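PDB 5ZHH: inositol-1-monophosphatase from Nostoc sp., which probably hydrolyses inositol monophosphates to free inositol and inorganic phosphate. Local coordinates for residues Tyr206-Val220 with Tyr233-Ala247. Residues are numbered along the deposited sequence; the frame is centred on the assembly and turned at random.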
ATOM      1  N   TYR A 206      14.686  23.324  -8.007  1.00 22.79           N
ATOM      2  CA  TYR A 206      15.542  22.304  -8.586  1.00 22.87           C
ATOM      3  C   TYR A 206      16.318  22.951  -9.724  1.00 26.23           C
ATOM      4  O   TYR A 206      15.769  23.778 -10.457  1.00 28.37           O
ATOM      5  CB  TYR A 206      14.698  21.110  -9.072  1.00 23.99           C
ATOM      6  CG  TYR A 206      15.330  20.260 -10.161  1.00 25.48           C
ATOM      7  CD1 TYR A 206      16.443  19.467  -9.903  1.00 25.14           C
ATOM      8  CD2 TYR A 206      14.806  20.257 -11.454  1.00 26.59           C
ATOM      9  CE1 TYR A 206      17.013  18.686 -10.905  1.00 25.95           C
ATOM     10  CE2 TYR A 206      15.371  19.487 -12.457  1.00 24.27           C
ATOM     11  CZ  TYR A 206      16.468  18.711 -12.179  1.00 24.88           C
ATOM     12  OH  TYR A 206      17.034  17.957 -13.179  1.00 28.32           O
ATOM     13  N   TRP A 207      17.606  22.631  -9.828  1.00 28.21           N
ATOM     14  CA  TRP A 207      18.400  23.062 -10.970  1.00 25.62           C
ATOM     15  C   TRP A 207      19.363  21.945 -11.337  1.00 25.46           C
ATOM     16  O   TRP A 207      19.772  21.160 -10.481  1.00 26.49           O
ATOM     17  CB  TRP A 207      19.166  24.367 -10.692  1.00 25.91           C
ATOM     18  CG  TRP A 207      20.465  24.165  -9.982  1.00 27.97           C
ATOM     19  CD1 TRP A 207      21.714  24.087 -10.549  1.00 28.42           C
ATOM     20  CD2 TRP A 207      20.654  24.004  -8.573  1.00 26.63           C
ATOM     21  NE1 TRP A 207      22.664  23.895  -9.574  1.00 27.52           N
ATOM     22  CE2 TRP A 207      22.042  23.842  -8.352  1.00 28.09           C
ATOM     23  CE3 TRP A 207      19.787  23.995  -7.472  1.00 24.46           C
ATOM     24  CZ2 TRP A 207      22.581  23.656  -7.079  1.00 28.24           C
ATOM     25  CZ3 TRP A 207      20.323  23.808  -6.207  1.00 25.41           C
ATOM     26  CH2 TRP A 207      21.713  23.644  -6.021  1.00 28.04           C
ATOM     27  N   GLU A 208      19.721  21.875 -12.619  1.00 25.52           N
ATOM     28  CA  GLU A 208      20.654  20.845 -13.049  1.00 26.08           C
ATOM     29  C   GLU A 208      21.182  21.184 -14.436  1.00 25.67           C
ATOM     30  O   GLU A 208      20.501  21.842 -15.228  1.00 27.94           O
ATOM     31  CB  GLU A 208      19.987  19.454 -13.055  1.00 25.80           C
ATOM     32  CG  GLU A 208      20.991  18.329 -13.235  1.00 27.82           C
ATOM     33  CD  GLU A 208      20.455  16.962 -12.855  1.00 30.93           C
ATOM     34  OE1 GLU A 208      19.232  16.814 -12.615  1.00 33.82           O
ATOM     35  OE2 GLU A 208      21.276  16.026 -12.796  1.00 31.60           O
ATOM     36  N   ARG A 209      22.407  20.743 -14.708  1.00 25.48           N
ATOM     37  CA  ARG A 209      22.986  20.793 -16.039  1.00 24.22           C
ATOM     38  C   ARG A 209      23.214  19.378 -16.547  1.00 27.88           C
ATOM     39  O   ARG A 209      23.215  18.410 -15.780  1.00 30.90           O
ATOM     40  CB  ARG A 209      24.309  21.573 -16.053  1.00 26.66           C
ATOM     41  CG  ARG A 209      25.430  20.910 -15.272  1.00 27.42           C
ATOM     42  CD  ARG A 209      26.796  21.495 -15.623  1.00 30.84           C
ATOM     43  NE  ARG A 209      27.207  21.179 -16.988  1.00 33.87           N
ATOM     44  CZ  ARG A 209      27.798  20.044 -17.348  1.00 37.80           C
ATOM     45  NH1 ARG A 209      28.051  19.100 -16.446  1.00 34.59           N
ATOM     46  NH2 ARG A 209      28.137  19.850 -18.615  1.00 40.79           N
ATOM     47  N   GLY A 210      23.387  19.265 -17.860  1.00 27.96           N
ATOM     48  CA  GLY A 210      23.636  17.972 -18.463  1.00 28.96           C
ATOM     49  C   GLY A 210      22.426  17.068 -18.520  1.00 32.07           C
ATOM     50  O   GLY A 210      22.581  15.842 -18.560  1.00 31.22           O
ATOM     51  N   ILE A 211      21.219  17.630 -18.530  1.00 33.18           N
ATOM     52  CA  ILE A 211      20.026  16.795 -18.603  1.00 31.93           C
ATOM     53  C   ILE A 211      19.602  16.635 -20.057  1.00 34.14           C
ATOM     54  O   ILE A 211      20.000  17.398 -20.947  1.00 31.30           O
ATOM     55  CB  ILE A 211      18.863  17.339 -17.741  1.00 35.49           C
ATOM     56  CG1 ILE A 211      18.569  18.812 -18.027  1.00 32.91           C
ATOM     57  CG2 ILE A 211      19.188  17.166 -16.270  1.00 39.93           C
ATOM     58  CD1 ILE A 211      17.626  19.070 -19.197  1.00 33.67           C
ATOM     59  N   SER A 212      18.761  15.631 -20.288  1.00 35.80           N
ATOM     60  CA  SER A 212      18.248  15.269 -21.595  1.00 39.75           C
ATOM     61  C   SER A 212      16.755  15.554 -21.676  1.00 36.71           C
ATOM     62  O   SER A 212      16.074  15.637 -20.649  1.00 30.87           O
ATOM     63  CB  SER A 212      18.506  13.782 -21.870  1.00 44.54           C
ATOM     64  OG  SER A 212      19.897  13.507 -21.882  1.00 46.16           O
ATOM     65  N   PRO A 213      16.209  15.712 -22.887  1.00 37.84           N
ATOM     66  CA  PRO A 213      14.780  16.049 -22.995  1.00 35.35           C
ATOM     67  C   PRO A 213      13.866  15.052 -22.312  1.00 33.51           C
ATOM     68  O   PRO A 213      12.933  15.457 -21.605  1.00 30.76           O
ATOM     69  CB  PRO A 213      14.547  16.078 -24.513  1.00 35.10           C
ATOM     70  CG  PRO A 213      15.881  16.395 -25.090  1.00 36.24           C
ATOM     71  CD  PRO A 213      16.878  15.709 -24.200  1.00 38.46           C
ATOM     72  N   TRP A 214      14.130  13.754 -22.466  1.00 31.89           N
ATOM     73  CA  TRP A 214      13.244  12.769 -21.860  1.00 32.29           C
ATOM     74  C   TRP A 214      13.286  12.819 -20.337  1.00 33.24           C
ATOM     75  O   TRP A 214      12.355  12.335 -19.692  1.00 33.96           O
ATOM     76  CB  TRP A 214      13.603  11.366 -22.348  1.00 31.20           C
ATOM     77  CG  TRP A 214      15.069  11.108 -22.358  1.00 34.87           C
ATOM     78  CD1 TRP A 214      15.837  10.682 -21.311  1.00 35.75           C
ATOM     79  CD2 TRP A 214      15.950  11.243 -23.476  1.00 35.73           C
ATOM     80  NE1 TRP A 214      17.149  10.558 -21.710  1.00 36.43           N
ATOM     81  CE2 TRP A 214      17.242  10.891 -23.035  1.00 38.09           C
ATOM     82  CE3 TRP A 214      15.772  11.632 -24.807  1.00 38.31           C
ATOM     83  CZ2 TRP A 214      18.352  10.922 -23.878  1.00 39.53           C
ATOM     84  CZ3 TRP A 214      16.869  11.658 -25.643  1.00 39.35           C
ATOM     85  CH2 TRP A 214      18.146  11.305 -25.176  1.00 41.19           C
ATOM     86  N   ASP A 215      14.324  13.427 -19.755  1.00 32.42           N
ATOM     87  CA  ASP A 215      14.378  13.586 -18.305  1.00 33.30           C
ATOM     88  C   ASP A 215      13.405  14.644 -17.799  1.00 28.75           C
ATOM     89  O   ASP A 215      12.989  14.584 -16.636  1.00 29.15           O
ATOM     90  CB  ASP A 215      15.787  13.978 -17.835  1.00 40.47           C
ATOM     91  CG  ASP A 215      16.840  12.897 -18.078  1.00 46.42           C
ATOM     92  OD1 ASP A 215      16.504  11.692 -18.054  1.00 45.73           O
ATOM     93  OD2 ASP A 215      18.025  13.279 -18.246  1.00 47.58           O
ATOM     94  N   VAL A 216      13.071  15.648 -18.612  1.00 28.74           N
ATOM     95  CA  VAL A 216      12.453  16.855 -18.076  1.00 28.59           C
ATOM     96  C   VAL A 216      11.112  17.211 -18.709  1.00 27.83           C
ATOM     97  O   VAL A 216      10.345  17.964 -18.087  1.00 26.66           O
ATOM     98  CB  VAL A 216      13.415  18.062 -18.172  1.00 27.88           C
ATOM     99  CG1 VAL A 216      14.715  17.775 -17.423  1.00 27.99           C
ATOM    100  CG2 VAL A 216      13.696  18.419 -19.622  1.00 29.27           C
ATOM    101  N   VAL A 217      10.788  16.727 -19.911  1.00 29.01           N
ATOM    102  CA  VAL A 217       9.612  17.235 -20.620  1.00 29.76           C
ATOM    103  C   VAL A 217       8.344  17.003 -19.799  1.00 29.37           C
ATOM    104  O   VAL A 217       7.544  17.922 -19.590  1.00 28.46           O
ATOM    105  CB  VAL A 217       9.507  16.603 -22.021  1.00 29.79           C
ATOM    106  CG1 VAL A 217       8.109  16.820 -22.607  1.00 30.13           C
ATOM    107  CG2 VAL A 217      10.560  17.198 -22.940  1.00 30.58           C
ATOM    108  N   ALA A 218       8.153  15.778 -19.298  1.00 26.99           N
ATOM    109  CA  ALA A 218       6.956  15.495 -18.506  1.00 27.93           C
ATOM    110  C   ALA A 218       6.911  16.347 -17.243  1.00 29.48           C
ATOM    111  O   ALA A 218       5.861  16.905 -16.898  1.00 26.71           O
ATOM    112  CB  ALA A 218       6.897  14.014 -18.141  1.00 26.90           C
ATOM    113  N   GLY A 219       8.051  16.478 -16.555  1.00 30.29           N
ATOM    114  CA  GLY A 219       8.085  17.234 -15.315  1.00 24.23           C
ATOM    115  C   GLY A 219       7.874  18.720 -15.510  1.00 24.80           C
ATOM    116  O   GLY A 219       7.337  19.393 -14.626  1.00 27.68           O
ATOM    117  N   VAL A 220       8.282  19.253 -16.663  1.00 25.19           N
ATOM    118  CA  VAL A 220       8.154  20.689 -16.898  1.00 26.20           C
ATOM    119  C   VAL A 220       6.684  21.097 -16.930  1.00 27.97           C
ATOM    120  O   VAL A 220       6.277  22.056 -16.261  1.00 26.93           O
ATOM    121  CB  VAL A 220       8.895  21.096 -18.186  1.00 26.13           C
ATOM    122  CG1 VAL A 220       8.438  22.468 -18.655  1.00 26.50           C
ATOM    123  CG2 VAL A 220      10.410  21.108 -17.942  1.00 24.72           C
ATOM    124  N   TYR A 233      19.064  29.148 -16.252  1.00 31.67           N
ATOM    125  CA  TYR A 233      19.625  29.614 -14.986  1.00 31.48           C
ATOM    126  C   TYR A 233      19.431  31.119 -14.806  1.00 30.78           C
ATOM    127  O   TYR A 233      19.160  31.587 -13.692  1.00 31.17           O
ATOM    128  CB  TYR A 233      21.112  29.271 -14.887  1.00 28.04           C
ATOM    129  CG  TYR A 233      21.471  27.826 -14.576  1.00 27.84           C
ATOM    130  CD1 TYR A 233      20.571  26.770 -14.788  1.00 26.50           C
ATOM    131  CD2 TYR A 233      22.732  27.518 -14.084  1.00 28.41           C
ATOM    132  CE1 TYR A 233      20.942  25.448 -14.499  1.00 27.12           C
ATOM    133  CE2 TYR A 233      23.107  26.221 -13.809  1.00 29.65           C
ATOM    134  CZ  TYR A 233      22.217  25.188 -14.016  1.00 27.79           C
ATOM    135  OH  TYR A 233      22.633  23.902 -13.729  1.00 27.94           O
ATOM    136  N   ASP A 234      19.569  31.896 -15.884  1.00 30.82           N
ATOM    137  CA  ASP A 234      19.494  33.352 -15.798  1.00 33.18           C
ATOM    138  C   ASP A 234      18.081  33.892 -15.966  1.00 35.52           C
ATOM    139  O   ASP A 234      17.914  35.108 -16.123  1.00 33.27           O
ATOM    140  CB  ASP A 234      20.417  34.005 -16.836  1.00 36.18           C
ATOM    141  CG  ASP A 234      20.030  33.674 -18.270  1.00 39.07           C
ATOM    142  OD1 ASP A 234      19.013  32.992 -18.490  1.00 40.79           O
ATOM    143  OD2 ASP A 234      20.755  34.100 -19.190  1.00 42.07           O
ATOM    144  N   SER A 235      17.070  33.020 -15.938  1.00 35.06           N
ATOM    145  CA  SER A 235      15.648  33.333 -16.042  1.00 35.52           C
ATOM    146  C   SER A 235      15.209  33.695 -17.457  1.00 36.38           C
ATOM    147  O   SER A 235      14.046  34.059 -17.648  1.00 38.19           O
ATOM    148  CB  SER A 235      15.213  34.452 -15.086  1.00 40.68           C
ATOM    149  OG  SER A 235      15.320  34.027 -13.740  1.00 45.20           O
ATOM    150  N   THR A 236      16.085  33.605 -18.454  1.00 37.77           N
ATOM    151  CA  THR A 236      15.618  33.627 -19.829  1.00 39.30           C
ATOM    152  C   THR A 236      14.929  32.290 -20.121  1.00 36.15           C
ATOM    153  O   THR A 236      15.061  31.344 -19.342  1.00 33.87           O
ATOM    154  CB  THR A 236      16.782  33.882 -20.785  1.00 37.17           C
ATOM    155  OG1 THR A 236      17.724  32.806 -20.702  1.00 38.07           O
ATOM    156  CG2 THR A 236      17.476  35.206 -20.445  1.00 36.65           C
ATOM    157  N   PRO A 237      14.141  32.203 -21.200  1.00 37.36           N
ATOM    158  CA  PRO A 237      13.306  31.007 -21.406  1.00 34.41           C
ATOM    159  C   PRO A 237      14.100  29.706 -21.431  1.00 33.69           C
ATOM    160  O   PRO A 237      15.264  29.660 -21.836  1.00 33.96           O
ATOM    161  CB  PRO A 237      12.630  31.268 -22.756  1.00 36.63           C
ATOM    162  CG  PRO A 237      12.620  32.743 -22.903  1.00 38.07           C
ATOM    163  CD  PRO A 237      13.781  33.291 -22.130  1.00 38.31           C
ATOM    164  N   LEU A 238      13.435  28.635 -20.997  1.00 35.77           N
ATOM    165  CA  LEU A 238      14.036  27.308 -20.991  1.00 34.38           C
ATOM    166  C   LEU A 238      14.501  26.917 -22.386  1.00 36.09           C
ATOM    167  O   LEU A 238      13.772  27.086 -23.367  1.00 36.80           O
ATOM    168  CB  LEU A 238      13.029  26.283 -20.476  1.00 34.51           C
ATOM    169  CG  LEU A 238      13.476  24.820 -20.490  1.00 33.86           C
ATOM    170  CD1 LEU A 238      14.579  24.623 -19.483  1.00 34.04           C
ATOM    171  CD2 LEU A 238      12.302  23.895 -20.192  1.00 32.25           C
ATOM    172  N   LYS A 239      15.725  26.394 -22.470  1.00 36.02           N
ATOM    173  CA  LYS A 239      16.295  25.846 -23.701  1.00 38.22           C
ATOM    174  C   LYS A 239      16.800  24.445 -23.371  1.00 33.62           C
ATOM    175  O   LYS A 239      17.946  24.269 -22.950  1.00 35.23           O
ATOM    176  CB  LYS A 239      17.407  26.734 -24.259  1.00 42.48           C
ATOM    177  CG  LYS A 239      16.974  28.144 -24.621  1.00 47.45           C
ATOM    178  CD  LYS A 239      16.021  28.120 -25.813  1.00 53.58           C
ATOM    179  CE  LYS A 239      15.531  29.515 -26.179  1.00 58.36           C
ATOM    180  NZ  LYS A 239      14.117  29.511 -26.663  1.00 61.64           N
ATOM    181  N   ILE A 240      15.936  23.450 -23.585  1.00 35.35           N
ATOM    182  CA  ILE A 240      16.249  22.080 -23.193  1.00 37.42           C
ATOM    183  C   ILE A 240      17.495  21.582 -23.914  1.00 39.33           C
ATOM    184  O   ILE A 240      18.286  20.816 -23.347  1.00 37.26           O
ATOM    185  CB  ILE A 240      15.024  21.179 -23.450  1.00 38.40           C
ATOM    186  CG1 ILE A 240      13.859  21.624 -22.566  1.00 37.37           C
ATOM    187  CG2 ILE A 240      15.353  19.724 -23.175  1.00 42.35           C
ATOM    188  CD1 ILE A 240      12.548  20.891 -22.840  1.00 37.24           C
ATOM    189  N   ALA A 241      17.720  22.046 -25.148  1.00 41.52           N
ATOM    190  CA  ALA A 241      18.884  21.610 -25.913  1.00 42.47           C
ATOM    191  C   ALA A 241      20.191  21.967 -25.216  1.00 40.17           C
ATOM    192  O   ALA A 241      21.212  21.309 -25.443  1.00 42.37           O
ATOM    193  CB  ALA A 241      18.853  22.218 -27.317  1.00 45.18           C
ATOM    194  N   THR A 242      20.193  23.008 -24.385  1.00 37.39           N
ATOM    195  CA  THR A 242      21.392  23.363 -23.635  1.00 37.53           C
ATOM    196  C   THR A 242      21.662  22.419 -22.471  1.00 37.44           C
ATOM    197  O   THR A 242      22.764  22.454 -21.910  1.00 37.58           O
ATOM    198  CB  THR A 242      21.285  24.794 -23.097  1.00 35.67           C
ATOM    199  OG1 THR A 242      20.242  24.856 -22.113  1.00 34.19           O
ATOM    200  CG2 THR A 242      20.993  25.774 -24.222  1.00 36.56           C
ATOM    201  N   GLY A 243      20.690  21.590 -22.096  1.00 37.33           N
ATOM    202  CA  GLY A 243      20.847  20.672 -20.988  1.00 35.53           C
ATOM    203  C   GLY A 243      20.769  21.294 -19.614  1.00 33.05           C
ATOM    204  O   GLY A 243      21.024  20.597 -18.624  1.00 31.88           O
ATOM    205  N   ARG A 244      20.391  22.567 -19.510  1.00 29.42           N
ATOM    206  CA  ARG A 244      20.302  23.258 -18.231  1.00 28.78           C
ATOM    207  C   ARG A 244      18.859  23.627 -17.946  1.00 29.16           C
ATOM    208  O   ARG A 244      18.111  24.002 -18.855  1.00 29.48           O
ATOM    209  CB  ARG A 244      21.175  24.520 -18.191  1.00 31.02           C
ATOM    210  CG  ARG A 244      22.624  24.244 -18.520  1.00 30.95           C
ATOM    211  CD  ARG A 244      23.485  25.497 -18.541  1.00 36.75           C
ATOM    212  NE  ARG A 244      24.881  25.127 -18.325  1.00 41.21           N
ATOM    213  CZ  ARG A 244      25.598  25.457 -17.258  1.00 40.65           C
ATOM    214  NH1 ARG A 244      25.069  26.202 -16.298  1.00 38.89           N
ATOM    215  NH2 ARG A 244      26.856  25.048 -17.164  1.00 44.85           N
ATOM    216  N   ILE A 245      18.473  23.508 -16.678  1.00 28.73           N
ATOM    217  CA  ILE A 245      17.098  23.762 -16.268  1.00 24.73           C
ATOM    218  C   ILE A 245      17.104  24.376 -14.873  1.00 28.00           C
ATOM    219  O   ILE A 245      17.892  23.983 -14.005  1.00 29.41           O
ATOM    220  CB  ILE A 245      16.257  22.468 -16.320  1.00 24.00           C
ATOM    221  CG1 ILE A 245      14.815  22.762 -15.890  1.00 24.19           C
ATOM    222  CG2 ILE A 245      16.894  21.386 -15.444  1.00 24.34           C
ATOM    223  CD1 ILE A 245      13.820  21.641 -16.206  1.00 26.20           C
ATOM    224  N   LEU A 246      16.238  25.368 -14.674  1.00 28.51           N
ATOM    225  CA  LEU A 246      15.958  25.947 -13.363  1.00 27.79           C
ATOM    226  C   LEU A 246      14.454  25.862 -13.145  1.00 27.49           C
ATOM    227  O   LEU A 246      13.688  26.442 -13.919  1.00 27.90           O
ATOM    228  CB  LEU A 246      16.427  27.401 -13.280  1.00 26.02           C
ATOM    229  CG  LEU A 246      15.959  28.200 -12.061  1.00 26.91           C
ATOM    230  CD1 LEU A 246      16.494  27.556 -10.785  1.00 27.92           C
ATOM    231  CD2 LEU A 246      16.421  29.654 -12.162  1.00 29.74           C
ATOM    232  N   ALA A 247      14.033  25.142 -12.106  1.00 25.48           N
ATOM    233  CA  ALA A 247      12.622  24.803 -11.925  1.00 24.29           C
ATOM    234  C   ALA A 247      12.235  24.994 -10.467  1.00 24.04           C
ATOM    235  O   ALA A 247      12.784  24.324  -9.588  1.00 25.32           O
ATOM    236  CB  ALA A 247      12.357  23.361 -12.368  1.00 25.14           C
TER
HETATM  237  O   HOH W   1      26.307  22.744 -19.317  1.00 43.07           O
HETATM  238  O   HOH W   2      24.206  21.356 -19.937  1.00 36.02           O
HETATM  239  O   HOH W   3      19.060  18.189 -23.419  1.00 46.16           O
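Ile245 packs on strand and helix together: its CG2 lies 3.9 Å from CE2 of Tyr206, while CG1, swung anti to the backbone N (chi1 -180°), carries CD1 to 3.9 Å from CG2 of Val220 and also against Val216. Ala247 CB meets the edge of the Tyr206 ring, whose OH donates to Glu208 OE1 at 2.5 Å on the anti side of the carboxylate. Replacing Tyr206 by an alanine removes the hydroxyl and ring, which would probably leave the Glu208 carboxylate without its mate and open a gap beside Ile245 and Ala247. On the other face of the sheet, the Trp207 edge points at the face of Tyr233, planes 81° apart; Asn171 accepts from Trp207 NE1. Arg209 CB sits over the centre of the Arg244 guanidinium, and a water accepts from NE of both arginines, whose like charges are probably offset by salt bridges to Asp163 and Asp169. Farther along, Ile240 CG2 rests 3.9 Å from Pro213 CG. Paired backbone bonds at Tyr206–Ala247 and Glu208–Ile245 set the register, and Ile211 N reaches Gly243 O beyond the strand ends. This antiparallel pairing, with helix 213-225 against one face, belongs to the smaller mixed sheet of the layered inositol monophosphatase fold.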